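Local coordinates for protein ribonuclease mar1, putative (Trypanosoma cruzi, PDB 1YZV) that is of unknown function but belongs to the isochorismatase family of alpha/beta proteins, and has been named a putative ribonuclease, at residues 11-16 with 174-179; 23-28 with 114-119; 44-49 with 78-83; 122-127 with 158-163. One frame throughout, in Å; residues are numbered along the deposited sequence.

Interaction 1: 11-16 with 174-179; sequences RLLKHY and ESILMQ
Leu13 and Gln179 both swing CG to the side of the backbone N (chi1 -70° and -73°), and beyond CG the glutamine runs out extended, which carries its amide up to the loop backbone; the glutamine side chain crosses those of Leu12 and Leu13 at about a right angle. The aliphatic branches close round the amide oxygen: Leu13 CD1 lies 3.7 Å from Gln179 OE1, and Leu12 CD2 is 3.9 Å from the same oxygen. Leu13 N comes within 3.5 Å of Gln179 OE1 without bonding to it. Instead the hydroxyl of Tyr169 is hydrogen-bonded to both atoms, and so satisfies a polar group buried among leucines. The other end of the amide is held within the helix, where Gln179 NE2 donates to Ser175 OG, one turn back, at 3.0 Å, the serine oxygen lying in the amide plane. Both ends gripped, the amide can hardly rotate. Here the N-terminal loop leading into strand 20-26 of an isochorismatase-type alpha/beta fold lies against helix 173-181, which follows the last strand of the sheet. Leu13 CD1 also meets Ile176 CG2, the branch anti to the backbone N, at 3.9 Å. Leucine and isoleucine suit this place because both also pack onto strands 110-118 and 137-146 of the sheet. Lys182 NZ bonds Leu13 O and Gln179 O, tying loop and helix backbones together through a single ammonium group. Ser175 OG in turn bonds His121 O of the second subunit, which brings the helix into the interface of the assembly.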
# COMPACT_ATOMS: atom_id res chain seq x y z
N ARG A 11 6.04 -17.81 -2.62
CA ARG A 11 5.55 -16.47 -2.79
C ARG A 11 5.93 -15.81 -4.12
O ARG A 11 5.12 -15.11 -4.68
CB ARG A 11 5.88 -15.58 -1.60
CG ARG A 11 7.25 -15.32 -1.38
CD ARG A 11 7.36 -14.55 -0.10
NE ARG A 11 6.98 -15.34 1.08
CZ ARG A 11 5.84 -15.20 1.76
NH1 ARG A 11 4.94 -14.27 1.45
NH2 ARG A 11 5.66 -15.95 2.82
N LEU A 12 7.07 -16.17 -4.69
CA LEU A 12 7.50 -15.68 -5.97
C LEU A 12 7.26 -16.77 -7.00
O LEU A 12 6.94 -17.91 -6.63
CB LEU A 12 8.97 -15.32 -5.91
CG LEU A 12 9.35 -14.16 -4.97
CD1 LEU A 12 10.84 -14.06 -4.91
CD2 LEU A 12 8.71 -12.87 -5.41
N LEU A 13 7.48 -16.45 -8.28
CA LEU A 13 7.42 -17.46 -9.33
C LEU A 13 8.43 -18.56 -9.00
O LEU A 13 9.48 -18.29 -8.43
CB LEU A 13 7.79 -16.84 -10.68
CG LEU A 13 6.77 -15.87 -11.26
CD1 LEU A 13 7.44 -15.05 -12.35
CD2 LEU A 13 5.56 -16.61 -11.80
N LYS A 14 8.05 -19.79 -9.26
CA LYS A 14 8.95 -20.93 -9.17
C LYS A 14 9.90 -20.91 -10.37
O LYS A 14 9.65 -20.24 -11.42
CB LYS A 14 8.17 -22.24 -9.19
CG LYS A 14 7.29 -22.47 -7.94
CD LYS A 14 6.58 -23.82 -7.94
CE LYS A 14 5.78 -24.03 -6.66
NZ LYS A 14 4.87 -25.23 -6.74
N HIS A 15 11.01 -21.62 -10.20
CA HIS A 15 11.98 -21.81 -11.24
C HIS A 15 11.29 -22.46 -12.44
O HIS A 15 10.38 -23.31 -12.26
CB HIS A 15 13.13 -22.69 -10.75
CG HIS A 15 14.27 -22.76 -11.70
ND1 HIS A 15 14.25 -23.58 -12.81
CD2 HIS A 15 15.43 -22.07 -11.75
CE1 HIS A 15 15.36 -23.38 -13.51
NE2 HIS A 15 16.07 -22.44 -12.91
N TYR A 16 11.69 -22.04 -13.64
CA TYR A 16 11.03 -22.46 -14.84
C TYR A 16 10.93 -23.96 -15.01
O TYR A 16 10.00 -24.43 -15.71
CB TYR A 16 11.66 -21.84 -16.09
CG TYR A 16 13.07 -22.26 -16.41
CD1 TYR A 16 13.34 -23.46 -17.06
CD2 TYR A 16 14.14 -21.43 -16.10
CE1 TYR A 16 14.66 -23.88 -17.34
CE2 TYR A 16 15.46 -21.80 -16.41
CZ TYR A 16 15.71 -23.02 -17.09
OH TYR A 16 17.02 -23.40 -17.34
N GLU A 174 11.97 -7.33 -15.51
CA GLU A 174 13.34 -7.74 -15.18
C GLU A 174 13.37 -8.64 -13.93
O GLU A 174 14.06 -9.67 -13.91
CB GLU A 174 14.25 -6.52 -15.00
CG GLU A 174 15.68 -6.93 -14.82
CD GLU A 174 16.63 -5.77 -14.87
OE1 GLU A 174 16.92 -5.29 -15.99
OE2 GLU A 174 17.09 -5.39 -13.78
N SER A 175 12.54 -8.30 -12.95
CA SER A 175 12.40 -9.06 -11.74
C SER A 175 11.83 -10.43 -12.04
O SER A 175 12.39 -11.43 -11.59
CB SER A 175 11.53 -8.34 -10.75
OG SER A 175 11.62 -8.93 -9.47
N ILE A 176 10.88 -10.45 -12.97
CA ILE A 176 10.21 -11.68 -13.39
C ILE A 176 11.21 -12.64 -14.09
O ILE A 176 11.34 -13.81 -13.70
CB ILE A 176 9.00 -11.36 -14.25
CG1 ILE A 176 7.89 -10.77 -13.36
CG2 ILE A 176 8.51 -12.55 -15.08
CD1 ILE A 176 6.85 -9.98 -14.11
N LEU A 177 12.01 -12.09 -15.01
CA LEU A 177 13.04 -12.90 -15.66
C LEU A 177 13.93 -13.60 -14.63
O LEU A 177 14.21 -14.82 -14.74
CB LEU A 177 13.87 -12.02 -16.61
CG LEU A 177 13.53 -12.10 -18.07
CD1 LEU A 177 12.07 -11.71 -18.31
CD2 LEU A 177 14.49 -11.26 -18.90
N MET A 178 14.42 -12.83 -13.66
CA MET A 178 15.41 -13.32 -12.69
C MET A 178 14.77 -14.22 -11.62
O MET A 178 15.41 -15.14 -11.12
CB MET A 178 16.16 -12.13 -12.08
CG MET A 178 16.93 -11.32 -13.12
SD MET A 178 18.24 -12.29 -13.86
CE MET A 178 17.49 -13.00 -15.33
N GLN A 179 13.46 -14.03 -11.37
CA GLN A 179 12.66 -14.98 -10.57
C GLN A 179 12.55 -16.38 -11.18
O GLN A 179 12.62 -17.39 -10.46
CB GLN A 179 11.23 -14.46 -10.30
CG GLN A 179 11.16 -13.33 -9.29
CD GLN A 179 9.78 -12.64 -9.31
OE1 GLN A 179 8.77 -13.31 -9.31
NE2 GLN A 179 9.77 -11.32 -9.37

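Interaction 2: 23-28 with 114-119; sequences FFCCDI and VLWGFE
Phe23 and Val114 run alongside each other in the same direction from neighbouring parallel strands at the middle of a six-stranded sheet. With strand order 3-2-1-4-5-6, strands 20-26 and 110-118 are the first and fourth, the central pair of this Rossmann-like isochorismatase fold. Regular backbone bonds join them, from Phe24 N to Val114 O (2.8 Å) through to Phe118 N with Cys26 O. The largest bump is Trp116. Its chi1 of 75° tucks CG in between the main-chain nitrogen and carbonyl and lays the indole across the neighbouring strand, one face over Phe24 O and Cys25 CA. Phe23 CB fills in at the indole edge, 3.8 Å from Trp116 CZ3. Cys25 is small enough to leave the indole its bed, and Cys25 CB reaches Trp116 CZ2 at 3.5 Å. Ile28 fills the hollow between two aromatic rings: CD1 goes to the pyrrole end of Trp116, while CG2 meets Phe118 CE2 at 3.8 Å. On the other side of the sheet, Leu115 CD1 packs on Phe24 CB at 3.7 Å. Beyond Phe118 a cis peptide leads to Glu119, the N-cap of helix 120-133. Gly117, at phi 135° and psi -150°, fits a place with no room for a side chain: Cys26 O sits 3.4 Å from Gly117 CA.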
# COMPACT_ATOMS: atom_id res chain seq x y z
N PHE A 23 2.73 -17.07 -20.56
CA PHE A 23 2.87 -15.66 -20.77
C PHE A 23 1.58 -15.18 -21.45
O PHE A 23 1.29 -15.54 -22.60
CB PHE A 23 4.13 -15.37 -21.60
CG PHE A 23 5.41 -15.64 -20.87
CD1 PHE A 23 5.99 -14.66 -20.07
CD2 PHE A 23 6.03 -16.87 -20.97
CE1 PHE A 23 7.11 -14.94 -19.33
CE2 PHE A 23 7.10 -17.18 -20.14
CZ PHE A 23 7.67 -16.21 -19.37
N PHE A 24 0.81 -14.40 -20.71
CA PHE A 24 -0.45 -13.82 -21.20
C PHE A 24 -0.28 -12.37 -21.64
O PHE A 24 -0.19 -11.47 -20.81
CB PHE A 24 -1.52 -13.85 -20.14
CG PHE A 24 -2.26 -15.17 -20.01
CD1 PHE A 24 -1.68 -16.37 -20.37
CD2 PHE A 24 -3.56 -15.20 -19.52
CE1 PHE A 24 -2.41 -17.55 -20.32
CE2 PHE A 24 -4.28 -16.36 -19.44
CZ PHE A 24 -3.69 -17.55 -19.81
N CYS A 25 -0.29 -12.19 -22.96
CA CYS A 25 -0.16 -10.91 -23.63
C CYS A 25 -1.56 -10.38 -23.99
O CYS A 25 -2.20 -10.83 -24.94
CB CYS A 25 0.68 -11.12 -24.88
SG CYS A 25 0.98 -9.65 -25.89
N CYS A 26 -2.05 -9.49 -23.17
CA CYS A 26 -3.43 -9.01 -23.21
C CYS A 26 -3.61 -7.82 -24.15
O CYS A 26 -3.25 -6.70 -23.80
CB CYS A 26 -3.84 -8.58 -21.80
SG CYS A 26 -5.54 -8.60 -21.47
N ASP A 27 -4.13 -8.07 -25.34
CA ASP A 27 -4.76 -7.02 -26.17
C ASP A 27 -3.86 -5.78 -26.46
O ASP A 27 -4.32 -4.63 -26.43
CB ASP A 27 -6.06 -6.55 -25.48
CG ASP A 27 -7.09 -7.67 -25.29
OD1 ASP A 27 -6.84 -8.86 -25.67
OD2 ASP A 27 -8.07 -7.40 -24.53
N ILE A 28 -2.60 -6.02 -26.83
CA ILE A 28 -1.70 -4.93 -27.17
C ILE A 28 -1.85 -4.67 -28.66
O ILE A 28 -1.04 -5.11 -29.47
CB ILE A 28 -0.24 -5.23 -26.81
CG1 ILE A 28 -0.16 -5.54 -25.29
CG2 ILE A 28 0.66 -4.04 -27.15
CD1 ILE A 28 1.22 -5.81 -24.77
N VAL A 114 2.41 -15.14 -16.17
CA VAL A 114 2.95 -13.81 -16.23
C VAL A 114 2.03 -13.03 -17.16
O VAL A 114 1.87 -13.36 -18.35
CB VAL A 114 4.40 -13.83 -16.77
CG1 VAL A 114 4.90 -12.42 -17.05
CG2 VAL A 114 5.31 -14.56 -15.78
N LEU A 115 1.45 -11.96 -16.62
CA LEU A 115 0.35 -11.23 -17.28
C LEU A 115 0.69 -9.75 -17.47
O LEU A 115 1.14 -9.07 -16.54
CB LEU A 115 -0.93 -11.34 -16.45
CG LEU A 115 -2.20 -10.52 -16.80
CD1 LEU A 115 -2.72 -10.88 -18.22
CD2 LEU A 115 -3.30 -10.80 -15.72
N TRP A 116 0.43 -9.24 -18.67
CA TRP A 116 0.63 -7.82 -18.96
C TRP A 116 -0.18 -7.39 -20.19
O TRP A 116 -0.73 -8.23 -20.87
CB TRP A 116 2.14 -7.49 -19.17
CG TRP A 116 2.69 -7.94 -20.46
CD1 TRP A 116 2.84 -7.16 -21.58
CD2 TRP A 116 2.86 -9.30 -20.91
NE1 TRP A 116 3.17 -7.92 -22.66
CE2 TRP A 116 3.26 -9.23 -22.28
CE3 TRP A 116 2.92 -10.55 -20.26
CZ2 TRP A 116 3.55 -10.38 -23.05
CZ3 TRP A 116 3.22 -11.68 -21.03
CH2 TRP A 116 3.53 -11.59 -22.41
N GLY A 117 -0.34 -6.08 -20.35
CA GLY A 117 -0.96 -5.53 -21.55
C GLY A 117 -1.98 -4.45 -21.26
O GLY A 117 -1.78 -3.61 -20.34
N PHE A 118 -2.97 -4.38 -22.15
CA PHE A 118 -3.99 -3.35 -22.11
C PHE A 118 -5.38 -3.97 -21.83
O PHE A 118 -5.66 -5.09 -22.24
CB PHE A 118 -4.14 -2.64 -23.44
CG PHE A 118 -2.85 -2.07 -24.02
CD1 PHE A 118 -1.87 -1.54 -23.24
CD2 PHE A 118 -2.81 -1.83 -25.40
CE1 PHE A 118 -0.74 -0.95 -23.84
CE2 PHE A 118 -1.70 -1.25 -26.00
CZ PHE A 118 -0.65 -0.86 -25.22
N GLU A 119 -6.26 -3.25 -21.14
CA GLU A 119 -5.94 -2.10 -20.32
C GLU A 119 -5.86 -2.63 -18.88
O GLU A 119 -6.55 -3.60 -18.54
CB GLU A 119 -7.05 -1.02 -20.41
CG GLU A 119 -7.08 -0.30 -21.74
CD GLU A 119 -7.95 0.96 -21.74
OE1 GLU A 119 -7.67 1.93 -21.00
OE2 GLU A 119 -8.90 0.99 -22.51

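Interaction 3: 44-49 with 78-83; sequences FVANRF and ADIRLP
The carboxamide of Asn47 meets the loop through its rim, with a bond at each of its two polar atoms. Asp79 O lies exactly in the plane of the amide, 3.1 Å from Asn47 ND2, and the N-H points almost straight at it (175°), although seen from the carbonyl of Asp79 the donor is tilted from the plane. Beside it, Arg81 N donates to Asn47 OD1 at 2.8 Å, arriving in the carbonyl plane on a lone pair. Between these two bonds Ile80 CA sits 3.5 Å from Asn47 OD1. A chi1 of -76°, with CG on the side of the backbone N, turns the amide to the loop. One side chain thus pairs with the C=O and N-H that flank a single residue, as the backbone of an adjacent strand would, and asparagine suits the task because one short, flat group carries both a donor and an acceptor. In the alpha/beta fold this fastens the loop before edge strand 87-91 to a flank of helix 39-56, whose Ala46 also packs on Trp116 of the central sheet. The isoleucine held between the bonds points its CD1 at Ala46 CB, 3.6 Å away. Alanine's single methyl lets the loop come close, and Ile80 also touches Val43 of the same helix and Ile28, in the loop that follows strand 20-26.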
# COMPACT_ATOMS: atom_id res chain seq x y z
N PHE A 44 7.66 -3.37 -25.73
CA PHE A 44 8.99 -3.79 -25.25
C PHE A 44 8.95 -5.00 -24.32
O PHE A 44 9.76 -5.94 -24.49
CB PHE A 44 9.73 -2.59 -24.56
CG PHE A 44 11.05 -2.95 -23.91
CD1 PHE A 44 12.23 -2.91 -24.60
CD2 PHE A 44 11.11 -3.26 -22.57
CE1 PHE A 44 13.43 -3.20 -23.96
CE2 PHE A 44 12.29 -3.49 -21.93
CZ PHE A 44 13.43 -3.51 -22.60
N VAL A 45 8.00 -4.99 -23.37
CA VAL A 45 7.81 -6.08 -22.44
C VAL A 45 7.30 -7.34 -23.17
O VAL A 45 7.74 -8.47 -22.88
CB VAL A 45 6.89 -5.70 -21.23
CG1 VAL A 45 6.47 -6.91 -20.44
CG2 VAL A 45 7.59 -4.73 -20.33
N ALA A 46 6.41 -7.16 -24.14
CA ALA A 46 5.93 -8.28 -24.96
C ALA A 46 7.09 -8.99 -25.70
O ALA A 46 7.18 -10.24 -25.70
CB ALA A 46 4.86 -7.82 -25.95
N ASN A 47 7.99 -8.19 -26.24
CA ASN A 47 9.20 -8.66 -26.89
C ASN A 47 10.24 -9.31 -25.98
O ASN A 47 10.83 -10.35 -26.31
CB ASN A 47 9.84 -7.54 -27.70
CG ASN A 47 9.09 -7.26 -28.99
OD1 ASN A 47 8.46 -8.16 -29.55
ND2 ASN A 47 9.08 -5.98 -29.42
N ARG A 48 10.37 -8.77 -24.78
CA ARG A 48 11.25 -9.35 -23.79
C ARG A 48 10.77 -10.74 -23.39
O ARG A 48 11.56 -11.71 -23.29
CB ARG A 48 11.29 -8.42 -22.57
CG ARG A 48 11.95 -9.01 -21.37
CD ARG A 48 12.20 -7.95 -20.32
NE ARG A 48 13.33 -7.10 -20.65
CZ ARG A 48 13.78 -6.12 -19.86
NH1 ARG A 48 13.18 -5.87 -18.68
NH2 ARG A 48 14.90 -5.48 -20.19
N PHE A 49 9.48 -10.85 -23.08
CA PHE A 49 8.91 -12.17 -22.72
C PHE A 49 8.84 -13.14 -23.89
O PHE A 49 8.97 -14.36 -23.70
CB PHE A 49 7.53 -12.00 -22.10
CG PHE A 49 7.54 -11.29 -20.74
CD1 PHE A 49 8.50 -11.56 -19.80
CD2 PHE A 49 6.46 -10.50 -20.36
CE1 PHE A 49 8.46 -10.96 -18.52
CE2 PHE A 49 6.41 -9.89 -19.11
CZ PHE A 49 7.41 -10.12 -18.19
N ALA A 78 2.22 -4.49 -34.70
CA ALA A 78 3.27 -5.02 -35.57
C ALA A 78 4.67 -4.85 -35.01
O ALA A 78 5.60 -5.49 -35.50
CB ALA A 78 3.20 -4.36 -36.94
N ASP A 79 4.85 -4.02 -33.99
CA ASP A 79 6.15 -3.86 -33.35
C ASP A 79 6.45 -5.05 -32.43
O ASP A 79 7.57 -5.18 -31.97
CB ASP A 79 6.19 -2.58 -32.52
CG ASP A 79 6.13 -1.34 -33.35
OD1 ASP A 79 6.55 -1.39 -34.51
OD2 ASP A 79 5.60 -0.33 -32.82
N ILE A 80 5.47 -5.88 -32.13
CA ILE A 80 5.71 -7.09 -31.36
C ILE A 80 6.11 -8.21 -32.29
O ILE A 80 5.41 -8.49 -33.24
CB ILE A 80 4.45 -7.50 -30.51
CG1 ILE A 80 4.15 -6.41 -29.49
CG2 ILE A 80 4.67 -8.85 -29.82
CD1 ILE A 80 2.83 -6.64 -28.67
N ARG A 81 7.21 -8.88 -31.97
CA ARG A 81 7.66 -10.04 -32.74
C ARG A 81 7.21 -11.29 -32.04
O ARG A 81 7.84 -11.71 -31.07
CB ARG A 81 9.19 -10.03 -32.88
CG ARG A 81 9.72 -8.82 -33.65
CD ARG A 81 11.27 -8.79 -33.65
NE ARG A 81 11.79 -7.56 -34.26
CZ ARG A 81 11.97 -7.37 -35.58
NH1 ARG A 81 11.67 -8.33 -36.47
NH2 ARG A 81 12.45 -6.20 -36.03
N LEU A 82 6.01 -11.77 -32.38
CA LEU A 82 5.45 -12.88 -31.66
C LEU A 82 6.32 -14.10 -31.89
O LEU A 82 6.81 -14.30 -33.01
CB LEU A 82 4.04 -13.18 -32.17
CG LEU A 82 3.01 -12.11 -31.81
CD1 LEU A 82 1.70 -12.43 -32.50
CD2 LEU A 82 2.87 -12.03 -30.30
N PRO A 83 6.45 -14.96 -30.89
CA PRO A 83 7.11 -16.24 -31.20
C PRO A 83 6.32 -17.02 -32.24
O PRO A 83 5.08 -16.88 -32.30
CB PRO A 83 7.08 -16.99 -29.85
CG PRO A 83 6.59 -16.06 -28.86
CD PRO A 83 5.98 -14.89 -29.51

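Interaction 4: 122-127 with 158-163; sequences VCILQT and QLMQSW
Leu125 CD1 is the hub, a methyl touching three residues of the segment 158-163. Trp163 CH2 is 3.6 Å from Leu125 CD1 and Met160 CG 3.7 Å from it; Leu159 CD2 is more distant at 4.3 Å. The methyl reaches them because CG stands anti to the backbone N (chi1 -177°), throwing the side chain across from its helix, where it crosses that of Trp163 at about a right angle. Met160 bends at its last torsion, chi3 -76°, and brings its SD alongside this leucine, 4.1 Å from Leu125 CA, while its CE goes on to meet Ile124 CG2 at the same distance. A flexible, unbranched methionine suits this seam, since it can bend to follow both Leu125 and Ile124. The pairing joins helices 120-133 and 150-161, each the helical link of a beta-alpha-beta crossover between parallel strands of the isochorismatase fold. Behind the first shell, the indole of Trp163 is positioned by its own chain, with Leu159 O 3.6 Å above one face and Met160 CA over the same ring. Within the other helix Thr127 OG1 gives its proton to Cys123 O at 2.6 Å, from the face opposite that used by Thr127 N, and Met96 N also bonds that hydroxyl. Farther out comes the third subunit: its Arg11 makes a cation-pi contact with Trp163, its Met178 O bonds Gln126 NE2, and its Ser175 packs on Leu125.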
# COMPACT_ATOMS: atom_id res chain seq x y z
N VAL A 122 -9.12 -3.06 -16.90
CA VAL A 122 -10.19 -3.83 -17.56
C VAL A 122 -9.78 -5.27 -17.86
O VAL A 122 -9.86 -6.15 -16.99
CB VAL A 122 -10.75 -3.10 -18.80
CG1 VAL A 122 -11.93 -3.88 -19.45
CG2 VAL A 122 -11.25 -1.71 -18.39
N CYS A 123 -9.17 -5.50 -19.00
CA CYS A 123 -8.78 -6.86 -19.36
C CYS A 123 -7.71 -7.49 -18.46
O CYS A 123 -7.82 -8.66 -18.07
CB CYS A 123 -8.45 -6.90 -20.89
SG CYS A 123 -10.02 -6.50 -21.96
N ILE A 124 -6.70 -6.72 -18.05
CA ILE A 124 -5.70 -7.25 -17.18
C ILE A 124 -6.27 -7.58 -15.79
O ILE A 124 -6.03 -8.67 -15.26
CB ILE A 124 -4.52 -6.28 -16.99
CG1 ILE A 124 -3.92 -5.91 -18.34
CG2 ILE A 124 -3.50 -6.82 -15.95
CD1 ILE A 124 -3.04 -6.88 -18.82
N LEU A 125 -6.90 -6.61 -15.17
CA LEU A 125 -7.55 -6.80 -13.90
C LEU A 125 -8.47 -8.03 -13.88
O LEU A 125 -8.43 -8.82 -12.92
CB LEU A 125 -8.38 -5.57 -13.55
CG LEU A 125 -9.09 -5.60 -12.19
CD1 LEU A 125 -8.09 -5.73 -11.07
CD2 LEU A 125 -10.01 -4.39 -11.98
N GLN A 126 -9.42 -8.08 -14.81
CA GLN A 126 -10.36 -9.18 -14.87
C GLN A 126 -9.73 -10.56 -15.16
O GLN A 126 -10.20 -11.57 -14.66
CB GLN A 126 -11.53 -8.89 -15.83
CG GLN A 126 -12.27 -7.62 -15.42
CD GLN A 126 -13.57 -7.40 -16.09
OE1 GLN A 126 -14.26 -8.36 -16.50
NE2 GLN A 126 -13.95 -6.12 -16.22
N THR A 127 -8.67 -10.59 -15.94
CA THR A 127 -7.91 -11.82 -16.19
C THR A 127 -7.23 -12.31 -14.90
O THR A 127 -7.26 -13.49 -14.60
CB THR A 127 -6.87 -11.61 -17.34
OG1 THR A 127 -7.54 -11.20 -18.54
CG2 THR A 127 -6.07 -12.88 -17.61
N GLN A 158 -2.79 -0.92 -7.72
CA GLN A 158 -2.97 -0.92 -6.27
C GLN A 158 -3.98 -1.93 -5.79
O GLN A 158 -3.73 -2.62 -4.80
CB GLN A 158 -3.37 0.46 -5.79
CG GLN A 158 -2.23 1.44 -6.00
CD GLN A 158 -2.60 2.87 -5.68
OE1 GLN A 158 -3.80 3.23 -5.57
NE2 GLN A 158 -1.61 3.73 -5.78
N LEU A 159 -5.05 -2.13 -6.56
CA LEU A 159 -6.03 -3.17 -6.22
C LEU A 159 -5.39 -4.57 -6.27
O LEU A 159 -5.43 -5.34 -5.29
CB LEU A 159 -7.23 -3.07 -7.16
CG LEU A 159 -8.38 -4.07 -7.02
CD1 LEU A 159 -8.71 -4.33 -5.56
CD2 LEU A 159 -9.56 -3.45 -7.78
N MET A 160 -4.69 -4.85 -7.36
CA MET A 160 -4.00 -6.11 -7.52
C MET A 160 -2.88 -6.35 -6.50
O MET A 160 -2.75 -7.47 -6.03
CB MET A 160 -3.48 -6.26 -8.93
CG MET A 160 -4.59 -6.37 -9.89
SD MET A 160 -4.18 -6.73 -11.59
CE MET A 160 -3.59 -5.17 -12.16
N GLN A 161 -2.21 -5.28 -6.04
CA GLN A 161 -1.23 -5.41 -4.98
C GLN A 161 -1.87 -5.84 -3.65
O GLN A 161 -1.24 -6.52 -2.84
CB GLN A 161 -0.44 -4.11 -4.82
CG GLN A 161 0.50 -3.84 -6.03
CD GLN A 161 1.25 -2.53 -5.89
OE1 GLN A 161 0.63 -1.51 -5.65
NE2 GLN A 161 2.59 -2.54 -6.15
N SER A 162 -3.12 -5.49 -3.43
CA SER A 162 -3.82 -6.03 -2.26
C SER A 162 -4.21 -7.55 -2.35
O SER A 162 -4.59 -8.14 -1.35
CB SER A 162 -5.07 -5.24 -2.00
OG SER A 162 -6.00 -5.68 -2.97
N TRP A 163 -4.00 -8.22 -3.49
CA TRP A 163 -4.34 -9.65 -3.60
C TRP A 163 -3.16 -10.68 -3.44
O TRP A 163 -3.29 -11.90 -3.77
CB TRP A 163 -5.00 -9.92 -4.93
CG TRP A 163 -6.18 -9.10 -5.26
CD1 TRP A 163 -7.07 -8.56 -4.40
CD2 TRP A 163 -6.78 -9.03 -6.55
NE1 TRP A 163 -8.10 -7.97 -5.09
CE2 TRP A 163 -8.01 -8.37 -6.40
CE3 TRP A 163 -6.39 -9.47 -7.83
CZ2 TRP A 163 -8.78 -8.01 -7.49
CZ3 TRP A 163 -7.22 -9.16 -8.90
CH2 TRP A 163 -8.42 -8.49 -8.71

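How the interactions relate
Interaction 2 is the core, its centre about 5 Å from that of the chain, and joins strand to strand by backbone bonds. Interactions 1 and 3 each join a loop to a helix, and interaction 4 joins two helices, in the layers flanking the sheet. Interactions 1 and 3 share one side of it, where Phe49 packs against Ile176, Val114 and Trp116; interaction 4 lies on the other, with Ile124 CD1 against the backbone at Trp116 and Gly117. Chemistry follows position: interaction 4 is wholly apolar across its helices, interaction 1 combines apolar packing with a buried glutamine, and interaction 3, the one partly open to solvent, adds two hydrogen bonds to an asparagine side chain, one given and one accepted. Between subunits, Leu12 of one chain packs on Trp163 of another.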